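Local structure of 3-oxosteroid 1-dehydrogenase (Sterolibacterium denitrificans, 7P18) at residues S293-H298 with A493-T498; G272-Q277 with P297-D302; Q282-P287 with D318-V323. The protein probably catalyses the FAD-dependent 1,2-dehydrogenation of 3-oxosteroids to 3-oxo-Delta(1)-steroids, passing the electrons to an acceptor. All coordinates share one frame; numbering follows the deposited sequence.

Interaction 1 (S293-H298 with A493-T498). With FAD (flavin-adenine dinucleotide), chain C.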
loop_
_atom_site.group_PDB
_atom_site.type_symbol
_atom_site.label_atom_id
_atom_site.label_comp_id
_atom_site.label_asym_id
_atom_site.label_seq_id
_atom_site.Cartn_x
_atom_site.Cartn_y
_atom_site.Cartn_z
ATOM N N SER A 293 -7.154 -7.107 7.517
ATOM C CA SER A 293 -5.957 -6.563 6.848
ATOM C C SER A 293 -5.793 -7.199 5.471
ATOM O O SER A 293 -6.160 -8.366 5.307
ATOM C CB SER A 293 -4.722 -6.738 7.706
ATOM O OG SER A 293 -3.602 -6.040 7.130
ATOM N N ALA A 294 -5.178 -6.444 4.543
ATOM C CA ALA A 294 -4.803 -6.865 3.180
ATOM C C ALA A 294 -3.335 -7.294 3.132
ATOM O O ALA A 294 -2.878 -7.660 2.081
ATOM C CB ALA A 294 -5.062 -5.719 2.228
ATOM N N THR A 295 -2.623 -7.279 4.255
ATOM C CA THR A 295 -1.167 -7.507 4.304
ATOM C C THR A 295 -0.850 -8.990 4.399
ATOM O O THR A 295 -1.719 -9.810 4.761
ATOM C CB THR A 295 -0.540 -6.814 5.513
ATOM O OG1 THR A 295 -1.164 -7.336 6.704
ATOM C CG2 THR A 295 -0.727 -5.307 5.449
ATOM N N PRO A 296 0.418 -9.359 4.156
ATOM C CA PRO A 296 0.899 -10.687 4.519
ATOM C C PRO A 296 0.879 -10.921 6.034
ATOM O O PRO A 296 0.477 -10.067 6.820
ATOM C CB PRO A 296 2.319 -10.740 3.937
ATOM C CG PRO A 296 2.320 -9.668 2.862
ATOM C CD PRO A 296 1.416 -8.594 3.407
ATOM N N PRO A 297 1.267 -12.131 6.500
ATOM C CA PRO A 297 1.004 -12.517 7.888
ATOM C C PRO A 297 1.867 -11.893 9.008
ATOM O O PRO A 297 1.471 -11.990 10.143
ATOM C CB PRO A 297 1.250 -14.042 7.849
ATOM C CG PRO A 297 1.135 -14.422 6.402
ATOM C CD PRO A 297 1.731 -13.250 5.657
ATOM N N HIS A 298 3.110 -11.507 8.701
ATOM C CA HIS A 298 4.134 -11.306 9.774
ATOM C C HIS A 298 4.251 -9.958 10.504
ATOM O O HIS A 298 4.760 -9.991 11.643
ATOM C CB HIS A 298 5.511 -11.750 9.260
ATOM C CG HIS A 298 5.470 -12.982 8.418
ATOM N ND1 HIS A 298 5.277 -14.239 8.959
ATOM C CD2 HIS A 298 5.593 -13.158 7.085
ATOM C CE1 HIS A 298 5.284 -15.136 7.995
ATOM N NE2 HIS A 298 5.475 -14.498 6.835
ATOM N N ALA A 493 -13.368 -2.520 7.630
ATOM C CA ALA A 493 -12.348 -1.447 7.844
ATOM C C ALA A 493 -10.980 -2.102 7.816
ATOM O O ALA A 493 -10.432 -2.366 8.916
ATOM C CB ALA A 493 -12.603 -0.735 9.161
ATOM N N GLY A 494 -10.504 -2.447 6.619
ATOM C CA GLY A 494 -9.203 -3.069 6.377
ATOM C C GLY A 494 -8.049 -2.070 6.444
ATOM O O GLY A 494 -8.267 -0.906 6.783
ATOM N N ASP A 495 -6.860 -2.559 6.152
ATOM C CA ASP A 495 -5.613 -1.781 6.175
ATOM C C ASP A 495 -4.609 -2.445 5.242
ATOM O O ASP A 495 -4.737 -3.626 4.917
ATOM C CB ASP A 495 -5.065 -1.671 7.608
ATOM C CG ASP A 495 -4.587 -3.007 8.139
ATOM O OD1 ASP A 495 -3.552 -3.504 7.643
ATOM O OD2 ASP A 495 -5.361 -3.594 8.941
ATOM N N ILE A 496 -3.620 -1.670 4.841
ATOM C CA ILE A 496 -2.406 -2.104 4.141
ATOM C C ILE A 496 -1.197 -1.920 5.062
ATOM O O ILE A 496 -0.067 -1.888 4.557
ATOM C CB ILE A 496 -2.308 -1.344 2.793
ATOM C CG1 ILE A 496 -2.163 0.174 2.953
ATOM C CG2 ILE A 496 -3.535 -1.690 1.960
ATOM C CD1 ILE A 496 -2.114 0.943 1.619
ATOM N N GLY A 497 -1.417 -1.937 6.367
ATOM C CA GLY A 497 -0.357 -1.717 7.375
ATOM C C GLY A 497 -0.793 -0.680 8.386
ATOM O O GLY A 497 -1.706 0.079 8.095
ATOM N N THR A 498 -0.124 -0.629 9.547
ATOM C CA THR A 498 -0.263 0.471 10.504
ATOM C C THR A 498 0.572 1.677 10.025
ATOM O O THR A 498 1.535 1.504 9.247
ATOM C CB THR A 498 0.071 -0.048 11.909
ATOM O OG1 THR A 498 1.300 -0.761 11.758
ATOM C CG2 THR A 498 -1.036 -0.957 12.399
HETATM P PA FAD C . 6.898 -4.591 4.463
HETATM O O1A FAD C . 6.929 -4.323 3.002
HETATM O O2A FAD C . 5.705 -5.406 4.886
HETATM O O5B FAD C . 8.249 -5.331 4.834
HETATM C C5B FAD C . 8.491 -5.690 6.220
HETATM C C4B FAD C . 9.234 -6.991 6.241
HETATM O O4B FAD C . 9.784 -7.195 7.571
HETATM C C3B FAD C . 8.395 -8.247 5.922
HETATM O O3B FAD C . 9.024 -9.045 4.925
HETATM C C2B FAD C . 8.294 -8.959 7.273
HETATM O O2B FAD C . 8.057 -10.355 7.149
HETATM C C1B FAD C . 9.600 -8.535 7.946
HETATM N N9A FAD C . 9.603 -8.646 9.406
HETATM C C8A FAD C . 8.574 -8.466 10.285
HETATM N N7A FAD C . 8.915 -8.752 11.539
HETATM C C5A FAD C . 10.260 -9.091 11.464
HETATM C C6A FAD C . 11.204 -9.481 12.440
HETATM N N6A FAD C . 10.918 -9.667 13.733
HETATM N N1A FAD C . 12.458 -9.747 12.015
HETATM C C2A FAD C . 12.735 -9.607 10.716
HETATM N N3A FAD C . 11.917 -9.321 9.698
HETATM C C4A FAD C . 10.684 -9.042 10.157
HETATM N N1 FAD C . 1.840 1.677 -0.732
HETATM C C2 FAD C . 2.356 2.547 -1.630
HETATM O O2 FAD C . 2.976 3.558 -1.255
HETATM N N3 FAD C . 2.248 2.342 -2.947
HETATM C C4 FAD C . 1.385 1.406 -3.479
HETATM O O4 FAD C . 1.419 1.201 -4.687
HETATM C C4X FAD C . 0.787 0.482 -2.580
HETATM N N5 FAD C . -0.017 -0.457 -3.052
HETATM C C5X FAD C . -0.513 -1.377 -2.159
HETATM C C6 FAD C . -1.297 -2.448 -2.647
HETATM C C7 FAD C . -1.711 -3.482 -1.818
HETATM C C7M FAD C . -2.525 -4.636 -2.367
HETATM C C8 FAD C . -1.292 -3.488 -0.476
HETATM C C8M FAD C . -1.705 -4.620 0.450
HETATM C C9 FAD C . -0.598 -2.407 0.032
HETATM C C9A FAD C . -0.146 -1.361 -0.795
HETATM N N10 FAD C . 0.579 -0.260 -0.311
HETATM C C10 FAD C . 1.097 0.683 -1.190
HETATM C "C1'" FAD C . 1.036 -0.217 1.082
HETATM C "C2'" FAD C . 2.481 -0.756 1.171
HETATM O "O2'" FAD C . 2.623 -2.049 0.585
HETATM C "C3'" FAD C . 3.018 -0.793 2.612
HETATM O "O3'" FAD C . 2.600 0.350 3.362
HETATM C "C4'" FAD C . 4.524 -0.945 2.621
HETATM O "O4'" FAD C . 4.852 -2.082 1.835
HETATM C "C5'" FAD C . 5.125 -1.078 4.003
HETATM O "O5'" FAD C . 6.532 -1.318 3.807
HETATM P P FAD C . 7.445 -1.760 5.030
HETATM O O1P FAD C . 8.764 -1.923 4.405
HETATM O O2P FAD C . 7.238 -0.941 6.223
HETATM O O3P FAD C . 6.886 -3.259 5.380
#

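Interaction 2 (G272-Q277 with P297-D302). With FAD (flavin-adenine dinucleotide), chain C.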
loop_
_atom_site.group_PDB
_atom_site.type_symbol
_atom_site.label_atom_id
_atom_site.label_comp_id
_atom_site.label_asym_id
_atom_site.label_seq_id
_atom_site.Cartn_x
_atom_site.Cartn_y
_atom_site.Cartn_z
ATOM N N GLY A 272 4.838 -2.764 10.199
ATOM C CA GLY A 272 4.018 -2.285 11.300
ATOM C C GLY A 272 3.584 -3.396 12.253
ATOM O O GLY A 272 4.334 -4.374 12.446
ATOM N N PHE A 273 2.389 -3.246 12.796
ATOM C CA PHE A 273 1.853 -4.194 13.818
ATOM C C PHE A 273 0.427 -4.616 13.444
ATOM O O PHE A 273 -0.277 -5.114 14.339
ATOM C CB PHE A 273 1.949 -3.542 15.205
ATOM C CG PHE A 273 1.132 -2.306 15.450
ATOM C CD1 PHE A 273 -0.165 -2.376 15.908
ATOM C CD2 PHE A 273 1.689 -1.047 15.302
ATOM C CE1 PHE A 273 -0.884 -1.242 16.196
ATOM C CE2 PHE A 273 0.955 0.086 15.586
ATOM C CZ PHE A 273 -0.330 -0.004 16.016
ATOM N N GLU A 274 0.029 -4.491 12.169
ATOM C CA GLU A 274 -1.368 -4.763 11.708
ATOM C C GLU A 274 -1.768 -6.221 12.019
ATOM O O GLU A 274 -2.971 -6.445 12.182
ATOM C CB GLU A 274 -1.604 -4.452 10.222
ATOM C CG GLU A 274 -0.710 -5.195 9.249
ATOM C CD GLU A 274 0.690 -4.650 8.979
ATOM O OE1 GLU A 274 1.073 -3.654 9.663
ATOM O OE2 GLU A 274 1.390 -5.229 8.120
ATOM N N ARG A 275 -0.811 -7.156 12.057
ATOM C CA ARG A 275 -1.085 -8.598 12.307
ATOM C C ARG A 275 -1.009 -8.965 13.798
ATOM O O ARG A 275 -1.196 -10.156 14.113
ATOM C CB ARG A 275 -0.160 -9.449 11.456
ATOM C CG ARG A 275 -0.498 -9.423 9.976
ATOM C CD ARG A 275 -1.747 -10.208 9.614
ATOM N NE ARG A 275 -2.272 -9.954 8.257
ATOM C CZ ARG A 275 -3.486 -10.315 7.835
ATOM N NH1 ARG A 275 -4.300 -10.966 8.656
ATOM N NH2 ARG A 275 -3.905 -10.002 6.616
ATOM N N ASN A 276 -0.868 -7.991 14.698
ATOM C CA ASN A 276 -0.797 -8.243 16.164
ATOM C C ASN A 276 -2.074 -7.711 16.793
ATOM O O ASN A 276 -2.223 -6.484 16.995
ATOM C CB ASN A 276 0.504 -7.674 16.755
ATOM C CG ASN A 276 0.649 -7.932 18.243
ATOM O OD1 ASN A 276 -0.345 -7.984 18.953
ATOM N ND2 ASN A 276 1.875 -7.980 18.738
ATOM N N GLN A 277 -3.037 -8.613 17.074
ATOM C CA GLN A 277 -4.376 -8.196 17.559
ATOM C C GLN A 277 -4.229 -7.482 18.906
ATOM O O GLN A 277 -4.983 -6.531 19.179
ATOM C CB GLN A 277 -5.321 -9.413 17.631
ATOM C CG GLN A 277 -6.695 -9.049 18.127
ATOM C CD GLN A 277 -7.465 -8.315 17.074
ATOM O OE1 GLN A 277 -7.250 -8.539 15.890
ATOM N NE2 GLN A 277 -8.403 -7.513 17.515
ATOM N N PRO A 297 1.267 -12.131 6.500
ATOM C CA PRO A 297 1.004 -12.517 7.888
ATOM C C PRO A 297 1.867 -11.893 9.008
ATOM O O PRO A 297 1.471 -11.990 10.143
ATOM C CB PRO A 297 1.250 -14.042 7.849
ATOM C CG PRO A 297 1.135 -14.422 6.402
ATOM C CD PRO A 297 1.731 -13.250 5.657
ATOM N N HIS A 298 3.110 -11.507 8.701
ATOM C CA HIS A 298 4.134 -11.306 9.774
ATOM C C HIS A 298 4.251 -9.958 10.504
ATOM O O HIS A 298 4.760 -9.991 11.643
ATOM C CB HIS A 298 5.511 -11.750 9.260
ATOM C CG HIS A 298 5.470 -12.982 8.418
ATOM N ND1 HIS A 298 5.277 -14.239 8.959
ATOM C CD2 HIS A 298 5.593 -13.158 7.085
ATOM C CE1 HIS A 298 5.284 -15.136 7.995
ATOM N NE2 HIS A 298 5.475 -14.498 6.835
ATOM N N ASN A 299 3.837 -8.828 9.938
ATOM C CA ASN A 299 4.141 -7.552 10.651
ATOM C C ASN A 299 3.373 -7.514 11.971
ATOM O O ASN A 299 2.199 -7.112 11.990
ATOM C CB ASN A 299 3.898 -6.324 9.762
ATOM C CG ASN A 299 4.690 -6.375 8.484
ATOM O OD1 ASN A 299 5.641 -7.180 8.348
ATOM N ND2 ASN A 299 4.314 -5.524 7.543
ATOM N N THR A 300 4.055 -7.883 13.067
ATOM C CA THR A 300 3.465 -8.080 14.415
ATOM C C THR A 300 4.138 -7.125 15.415
ATOM O O THR A 300 4.058 -7.386 16.609
ATOM C CB THR A 300 3.580 -9.564 14.813
ATOM O OG1 THR A 300 4.913 -10.074 14.680
ATOM C CG2 THR A 300 2.703 -10.445 13.945
ATOM N N GLY A 301 4.810 -6.053 14.954
ATOM C CA GLY A 301 5.257 -4.985 15.872
ATOM C C GLY A 301 6.480 -5.417 16.693
ATOM O O GLY A 301 6.735 -4.791 17.735
ATOM N N ASP A 302 7.237 -6.400 16.216
ATOM C CA ASP A 302 8.354 -7.029 16.978
ATOM C C ASP A 302 9.464 -5.999 17.270
ATOM O O ASP A 302 10.018 -6.008 18.364
ATOM C CB ASP A 302 8.958 -8.200 16.224
ATOM C CG ASP A 302 7.994 -9.348 15.896
ATOM O OD1 ASP A 302 6.964 -9.451 16.550
ATOM O OD2 ASP A 302 8.316 -10.112 14.982
HETATM P PA FAD C . 6.898 -4.591 4.463
HETATM O O1A FAD C . 6.929 -4.323 3.002
HETATM O O2A FAD C . 5.705 -5.406 4.886
HETATM O O5B FAD C . 8.249 -5.331 4.834
HETATM C C5B FAD C . 8.491 -5.690 6.220
HETATM C C4B FAD C . 9.234 -6.991 6.241
HETATM O O4B FAD C . 9.784 -7.195 7.571
HETATM C C3B FAD C . 8.395 -8.247 5.922
HETATM O O3B FAD C . 9.024 -9.045 4.925
HETATM C C2B FAD C . 8.294 -8.959 7.273
HETATM O O2B FAD C . 8.057 -10.355 7.149
HETATM C C1B FAD C . 9.600 -8.535 7.946
HETATM N N9A FAD C . 9.603 -8.646 9.406
HETATM C C8A FAD C . 8.574 -8.466 10.285
HETATM N N7A FAD C . 8.915 -8.752 11.539
HETATM C C5A FAD C . 10.260 -9.091 11.464
HETATM C C6A FAD C . 11.204 -9.481 12.440
HETATM N N6A FAD C . 10.918 -9.667 13.733
HETATM N N1A FAD C . 12.458 -9.747 12.015
HETATM C C2A FAD C . 12.735 -9.607 10.716
HETATM N N3A FAD C . 11.917 -9.321 9.698
HETATM C C4A FAD C . 10.684 -9.042 10.157
HETATM N N1 FAD C . 1.840 1.677 -0.732
HETATM C C2 FAD C . 2.356 2.547 -1.630
HETATM O O2 FAD C . 2.976 3.558 -1.255
HETATM N N3 FAD C . 2.248 2.342 -2.947
HETATM C C4 FAD C . 1.385 1.406 -3.479
HETATM O O4 FAD C . 1.419 1.201 -4.687
HETATM C C4X FAD C . 0.787 0.482 -2.580
HETATM N N5 FAD C . -0.017 -0.457 -3.052
HETATM C C5X FAD C . -0.513 -1.377 -2.159
HETATM C C6 FAD C . -1.297 -2.448 -2.647
HETATM C C7 FAD C . -1.711 -3.482 -1.818
HETATM C C7M FAD C . -2.525 -4.636 -2.367
HETATM C C8 FAD C . -1.292 -3.488 -0.476
HETATM C C8M FAD C . -1.705 -4.620 0.450
HETATM C C9 FAD C . -0.598 -2.407 0.032
HETATM C C9A FAD C . -0.146 -1.361 -0.795
HETATM N N10 FAD C . 0.579 -0.260 -0.311
HETATM C C10 FAD C . 1.097 0.683 -1.190
HETATM C "C1'" FAD C . 1.036 -0.217 1.082
HETATM C "C2'" FAD C . 2.481 -0.756 1.171
HETATM O "O2'" FAD C . 2.623 -2.049 0.585
HETATM C "C3'" FAD C . 3.018 -0.793 2.612
HETATM O "O3'" FAD C . 2.600 0.350 3.362
HETATM C "C4'" FAD C . 4.524 -0.945 2.621
HETATM O "O4'" FAD C . 4.852 -2.082 1.835
HETATM C "C5'" FAD C . 5.125 -1.078 4.003
HETATM O "O5'" FAD C . 6.532 -1.318 3.807
HETATM P P FAD C . 7.445 -1.760 5.030
HETATM O O1P FAD C . 8.764 -1.923 4.405
HETATM O O2P FAD C . 7.238 -0.941 6.223
HETATM O O3P FAD C . 6.886 -3.259 5.380
HETATM O O HOH W 1 2.866 -2.478 8.015
HETATM O O HOH W 2 1.908 -7.877 7.757
#

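Interaction 3 (Q282-P287 with D318-V323)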
loop_
_atom_site.group_PDB
_atom_site.type_symbol
_atom_site.label_atom_id
_atom_site.label_comp_id
_atom_site.label_asym_id
_atom_site.label_seq_id
_atom_site.Cartn_x
_atom_site.Cartn_y
_atom_site.Cartn_z
ATOM N N GLN A 282 -4.592 -2.350 21.727
ATOM C CA GLN A 282 -3.907 -1.338 22.594
ATOM C C GLN A 282 -3.998 0.053 21.931
ATOM O O GLN A 282 -4.191 1.059 22.636
ATOM C CB GLN A 282 -2.479 -1.793 22.841
ATOM C CG GLN A 282 -1.691 -0.819 23.729
ATOM C CD GLN A 282 -0.319 -1.332 24.077
ATOM O OE1 GLN A 282 0.088 -2.410 23.671
ATOM N NE2 GLN A 282 0.441 -0.519 24.782
ATOM N N TYR A 283 -3.844 0.149 20.614
ATOM C CA TYR A 283 -3.516 1.447 19.972
ATOM C C TYR A 283 -4.605 1.943 19.017
ATOM O O TYR A 283 -4.850 3.177 19.002
ATOM C CB TYR A 283 -2.191 1.305 19.234
ATOM C CG TYR A 283 -0.982 1.164 20.126
ATOM C CD1 TYR A 283 -0.595 2.191 20.974
ATOM C CD2 TYR A 283 -0.215 0.017 20.110
ATOM C CE1 TYR A 283 0.543 2.076 21.762
ATOM C CE2 TYR A 283 0.916 -0.124 20.905
ATOM C CZ TYR A 283 1.296 0.921 21.727
ATOM O OH TYR A 283 2.398 0.777 22.528
ATOM N N LEU A 284 -5.215 1.056 18.232
ATOM C CA LEU A 284 -6.139 1.434 17.120
ATOM C C LEU A 284 -7.569 1.613 17.595
ATOM O O LEU A 284 -7.968 1.117 18.654
ATOM C CB LEU A 284 -6.061 0.356 16.042
ATOM C CG LEU A 284 -4.702 0.169 15.373
ATOM C CD1 LEU A 284 -4.807 -0.906 14.302
ATOM C CD2 LEU A 284 -4.155 1.471 14.771
ATOM N N PRO A 285 -8.404 2.364 16.845
ATOM C CA PRO A 285 -9.807 2.475 17.188
ATOM C C PRO A 285 -10.500 1.115 17.103
ATOM O O PRO A 285 -10.143 0.255 16.334
ATOM C CB PRO A 285 -10.410 3.507 16.227
ATOM C CG PRO A 285 -9.428 3.531 15.065
ATOM C CD PRO A 285 -8.065 3.214 15.689
ATOM N N LYS A 286 -11.435 0.901 18.037
ATOM C CA LYS A 286 -12.301 -0.302 18.035
ATOM C C LYS A 286 -13.559 0.026 17.244
ATOM O O LYS A 286 -14.034 1.154 17.277
ATOM C CB LYS A 286 -12.622 -0.731 19.477
ATOM C CG LYS A 286 -11.672 -1.773 20.030
ATOM C CD LYS A 286 -10.229 -1.333 20.158
ATOM C CE LYS A 286 -10.039 -0.153 21.085
ATOM N NZ LYS A 286 -8.602 0.178 21.200
ATOM N N PRO A 287 -14.205 -0.960 16.582
ATOM C CA PRO A 287 -13.718 -2.334 16.548
ATOM C C PRO A 287 -12.520 -2.491 15.617
ATOM O O PRO A 287 -12.433 -1.780 14.647
ATOM C CB PRO A 287 -14.879 -3.132 15.941
ATOM C CG PRO A 287 -15.668 -2.100 15.175
ATOM C CD PRO A 287 -15.495 -0.800 15.899
ATOM N N ASP A 318 -2.468 5.430 16.796
ATOM C CA ASP A 318 -3.936 5.234 16.660
ATOM C C ASP A 318 -4.354 5.211 15.176
ATOM O O ASP A 318 -5.543 4.936 14.924
ATOM C CB ASP A 318 -4.698 6.251 17.514
ATOM C CG ASP A 318 -4.418 7.710 17.203
ATOM O OD1 ASP A 318 -3.318 8.029 16.788
ATOM O OD2 ASP A 318 -5.324 8.493 17.330
ATOM N N TRP A 319 -3.420 5.418 14.228
ATOM C CA TRP A 319 -3.747 5.467 12.779
ATOM C C TRP A 319 -3.239 4.218 12.051
ATOM O O TRP A 319 -2.116 3.736 12.315
ATOM C CB TRP A 319 -3.182 6.752 12.140
ATOM C CG TRP A 319 -4.121 7.901 12.320
ATOM C CD1 TRP A 319 -4.368 8.565 13.474
ATOM C CD2 TRP A 319 -5.069 8.406 11.376
ATOM N NE1 TRP A 319 -5.340 9.494 13.307
ATOM C CE2 TRP A 319 -5.784 9.435 12.022
ATOM C CE3 TRP A 319 -5.332 8.155 10.027
ATOM C CZ2 TRP A 319 -6.773 10.179 11.393
ATOM C CZ3 TRP A 319 -6.299 8.905 9.398
ATOM C CH2 TRP A 319 -7.007 9.897 10.063
ATOM N N ALA A 320 -4.028 3.730 11.095
ATOM C CA ALA A 320 -3.594 2.695 10.147
ATOM C C ALA A 320 -3.761 3.264 8.736
ATOM O O ALA A 320 -4.533 4.247 8.540
ATOM C CB ALA A 320 -4.359 1.396 10.329
ATOM N N TRP A 321 -3.101 2.628 7.797
ATOM C CA TRP A 321 -3.306 2.911 6.368
ATOM C C TRP A 321 -4.606 2.193 5.960
ATOM O O TRP A 321 -4.528 1.100 5.391
ATOM C CB TRP A 321 -2.102 2.482 5.547
ATOM C CG TRP A 321 -0.771 3.113 5.869
ATOM C CD1 TRP A 321 0.318 2.488 6.389
ATOM C CD2 TRP A 321 -0.304 4.416 5.470
ATOM N NE1 TRP A 321 1.414 3.323 6.391
ATOM C CE2 TRP A 321 1.041 4.529 5.878
ATOM C CE3 TRP A 321 -0.916 5.519 4.900
ATOM C CZ2 TRP A 321 1.801 5.670 5.623
ATOM C CZ3 TRP A 321 -0.182 6.657 4.660
ATOM C CH2 TRP A 321 1.163 6.727 5.024
ATOM N N TRP A 322 -5.749 2.775 6.292
ATOM C CA TRP A 322 -7.067 2.096 6.093
ATOM C C TRP A 322 -7.257 1.781 4.603
ATOM O O TRP A 322 -6.791 2.557 3.706
ATOM C CB TRP A 322 -8.251 2.909 6.617
ATOM C CG TRP A 322 -8.096 3.442 8.001
ATOM C CD1 TRP A 322 -8.030 4.748 8.370
ATOM C CD2 TRP A 322 -8.034 2.664 9.221
ATOM N NE1 TRP A 322 -7.915 4.833 9.737
ATOM C CE2 TRP A 322 -7.861 3.578 10.273
ATOM C CE3 TRP A 322 -8.050 1.299 9.513
ATOM C CZ2 TRP A 322 -7.773 3.170 11.608
ATOM C CZ3 TRP A 322 -7.890 0.891 10.828
ATOM C CH2 TRP A 322 -7.784 1.823 11.863
ATOM N N VAL A 323 -7.916 0.661 4.325
ATOM C CA VAL A 323 -8.538 0.385 3.000
ATOM C C VAL A 323 -9.828 -0.390 3.262
ATOM O O VAL A 323 -9.820 -1.328 4.060
ATOM C CB VAL A 323 -7.573 -0.336 2.042
ATOM C CG1 VAL A 323 -7.197 -1.754 2.447
ATOM C CG2 VAL A 323 -8.060 -0.326 0.603
#

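Interaction 1 (S293-H298 with A493-T498)
Ser293 lays its CB and OG against the carboxylate of Asp495, where Ser293 OG donates a short hydrogen bond of 2.6 Å to Asp495 OD1. The bond comes in on the syn side, 30° out of the carboxylate plane; OG, anti to the backbone N of Ser293 (chi1 -172°), is thereby turned to the carboxylate. Asp495 OD1 also closes an Asx turn, accepting from Gly497 N at 2.9 Å through its anti lone pair. The two donors reach OD1 from opposite faces of the carboxylate plane, which fixes the rotation of the group, while OD2 forms a salt bridge with Arg280. On the other segment Ser293 OG also accepts from Thr295 N at 3.3 Å, closing an ST turn within residues 293 to 295. One backbone bond completes the join: Ala294 N to Asp495 O, 2.9 Å and nearly straight at 167°. Beside it the methyl CG2 of Thr295 presses on the peptide after Ile496, 3.4 Å from Ile496 C. Replacing Asp495 with an alanine would probably leave Ser293 OG and Gly497 N without their shared acceptor and Arg280 without its charge partner, setting the corner at Ile496 and Gly497 freer to move. Ile496 turns its side chain to the cofactor, CD1 of Ile496 lying 3.4 Å from C1' of FAD, and Ala294 O approaches the C8M methyl of the isoalloxazine. A buried carboxylate held by two donors and an arginine is likely to stay ionised, and these polar bonds behind the corner probably help to hold Ile496 against the flavin.

Interaction 2 (G272-Q277 with P297-D302)
Glu274 and Asn299 travel alongside one another in a common direction, their carboxylate and amide planes nearly perpendicular at 86°. Across that right angle Asn299 ND2 donates to Glu274 OE2 at 3.0 Å, on the syn side of the carboxylate and tilted from the plane of the amide. The other N-H of Asn299 ND2 goes almost straight (178°) to the phosphate oxygen O2A of FAD, also at 3.0 Å, so one amide nitrogen ties the protein carboxylate to the cofactor. Glu274 reaches this place by bending at chi2 (-82°), which brings its carboxylate back alongside Asn299. Water 2 joins Glu274 OE2 to Asn299 N, and water 1 links OE1 with Gly272 N; OE1 is also held by Thr498 N. Arg275 lies differently: Arg275 CG packs on the carbonyl oxygen of Pro297, 3.2 Å away, while its guanidinium travels on to Thr295 O. Arg275 N donates to Asn299 O at 3.0 Å. Asn276, the N-cap of helix 277-283, divides its amide: OD1 caps Met279 N, and Asn276 ND2 meets Thr300 O at 3.1 Å in the amide plane. Gly301 sits at positive phi with its CA 3.7 Å from Phe273 CB, where a side chain would clash. One residue further on, Asp302 OD2 accepts from the adenine N6A of FAD at 2.9 Å and pairs with Lys38. Segment 297-302 thus binds the dinucleotide at phosphate and adenine, while 272-277 backs it from the second shell; the carboxylate of Glu274 probably polarises the Asn299 amide and positions it to donate to the phosphate.

Interaction 3 (Q282-P287 with D318-V323)
In the FAD-binding fold, the chain leaving helix 277-283 packs on the start of strand 320-326, a member of the antiparallel sheet that also contains strand 486-502; an inverse gamma turn centred on Trp321 bends the strand just beyond the contact with Ala320. Helical geometry is lost at Leu284, and from there residues 284 and 285 lie over Asp318 and the first strand residues. The backbones come nearest between Leu284 and Asp318, whose CA atoms are 4.4 Å apart. Here Tyr283 O receives a CA-H...O contact from Asp318 CA at 3.2 Å, with an angle of 146° at the hydrogen, and the CB of Asp318 lies against the same oxygen. Otherwise the join is made by apolar groups meeting backbone and ring. Leu284 sends one branch across: CD2 of Leu284 lies 3.7 Å from Asp318 O, also near Trp319 O, and 4.4 Å from Ala320 CB. With Leu284 CG anti to the carbonyl carbon (chi1 -62°) and CD1 extended, CD2 is the branch left to face the strand. Pro285 brings two ring atoms to the contact. Pro285 CD lies close to Asp318 O, at 3.1 Å, and its CG meets the six-membered part of the Trp322 indole as the two side chains approach from opposite directions, the pyrrolidine arriving obliquely. Ala320 O lies over one face of the Trp322 indole, 3.5 Å above its plane and toward the rim. Tyr371 of helix 363-377 touches both Pro285 and Trp322, so a helix joins the same cluster. The closest approach of the proline to the indole is Pro285 CG to Trp322 CZ2, 3.8 Å.

Interactions 1 and 2 both lie against FAD, and interaction 3 sits behind them and touches each. The centres of interactions 1 and 2 are about 9 Å apart, and the two share Pro297 and His298: interaction 1 meets the isoalloxazine end, interaction 2 the pyrophosphate and adenine. Arg275 NH2 binds Thr295 O at 2.9 Å and Thr498 OG1 lies 2.9 Å from Phe273 N, coupling the two. Interaction 3, its centre about 11 Å from that of interaction 1, joins it through the sheet, Trp321 N and Gly497 O being 2.9 Å apart. Phe273 CZ packs on Tyr283 CB at 3.9 Å, connecting interactions 2 and 3. The bound steroid is about 5 Å from the Ile496 side chain.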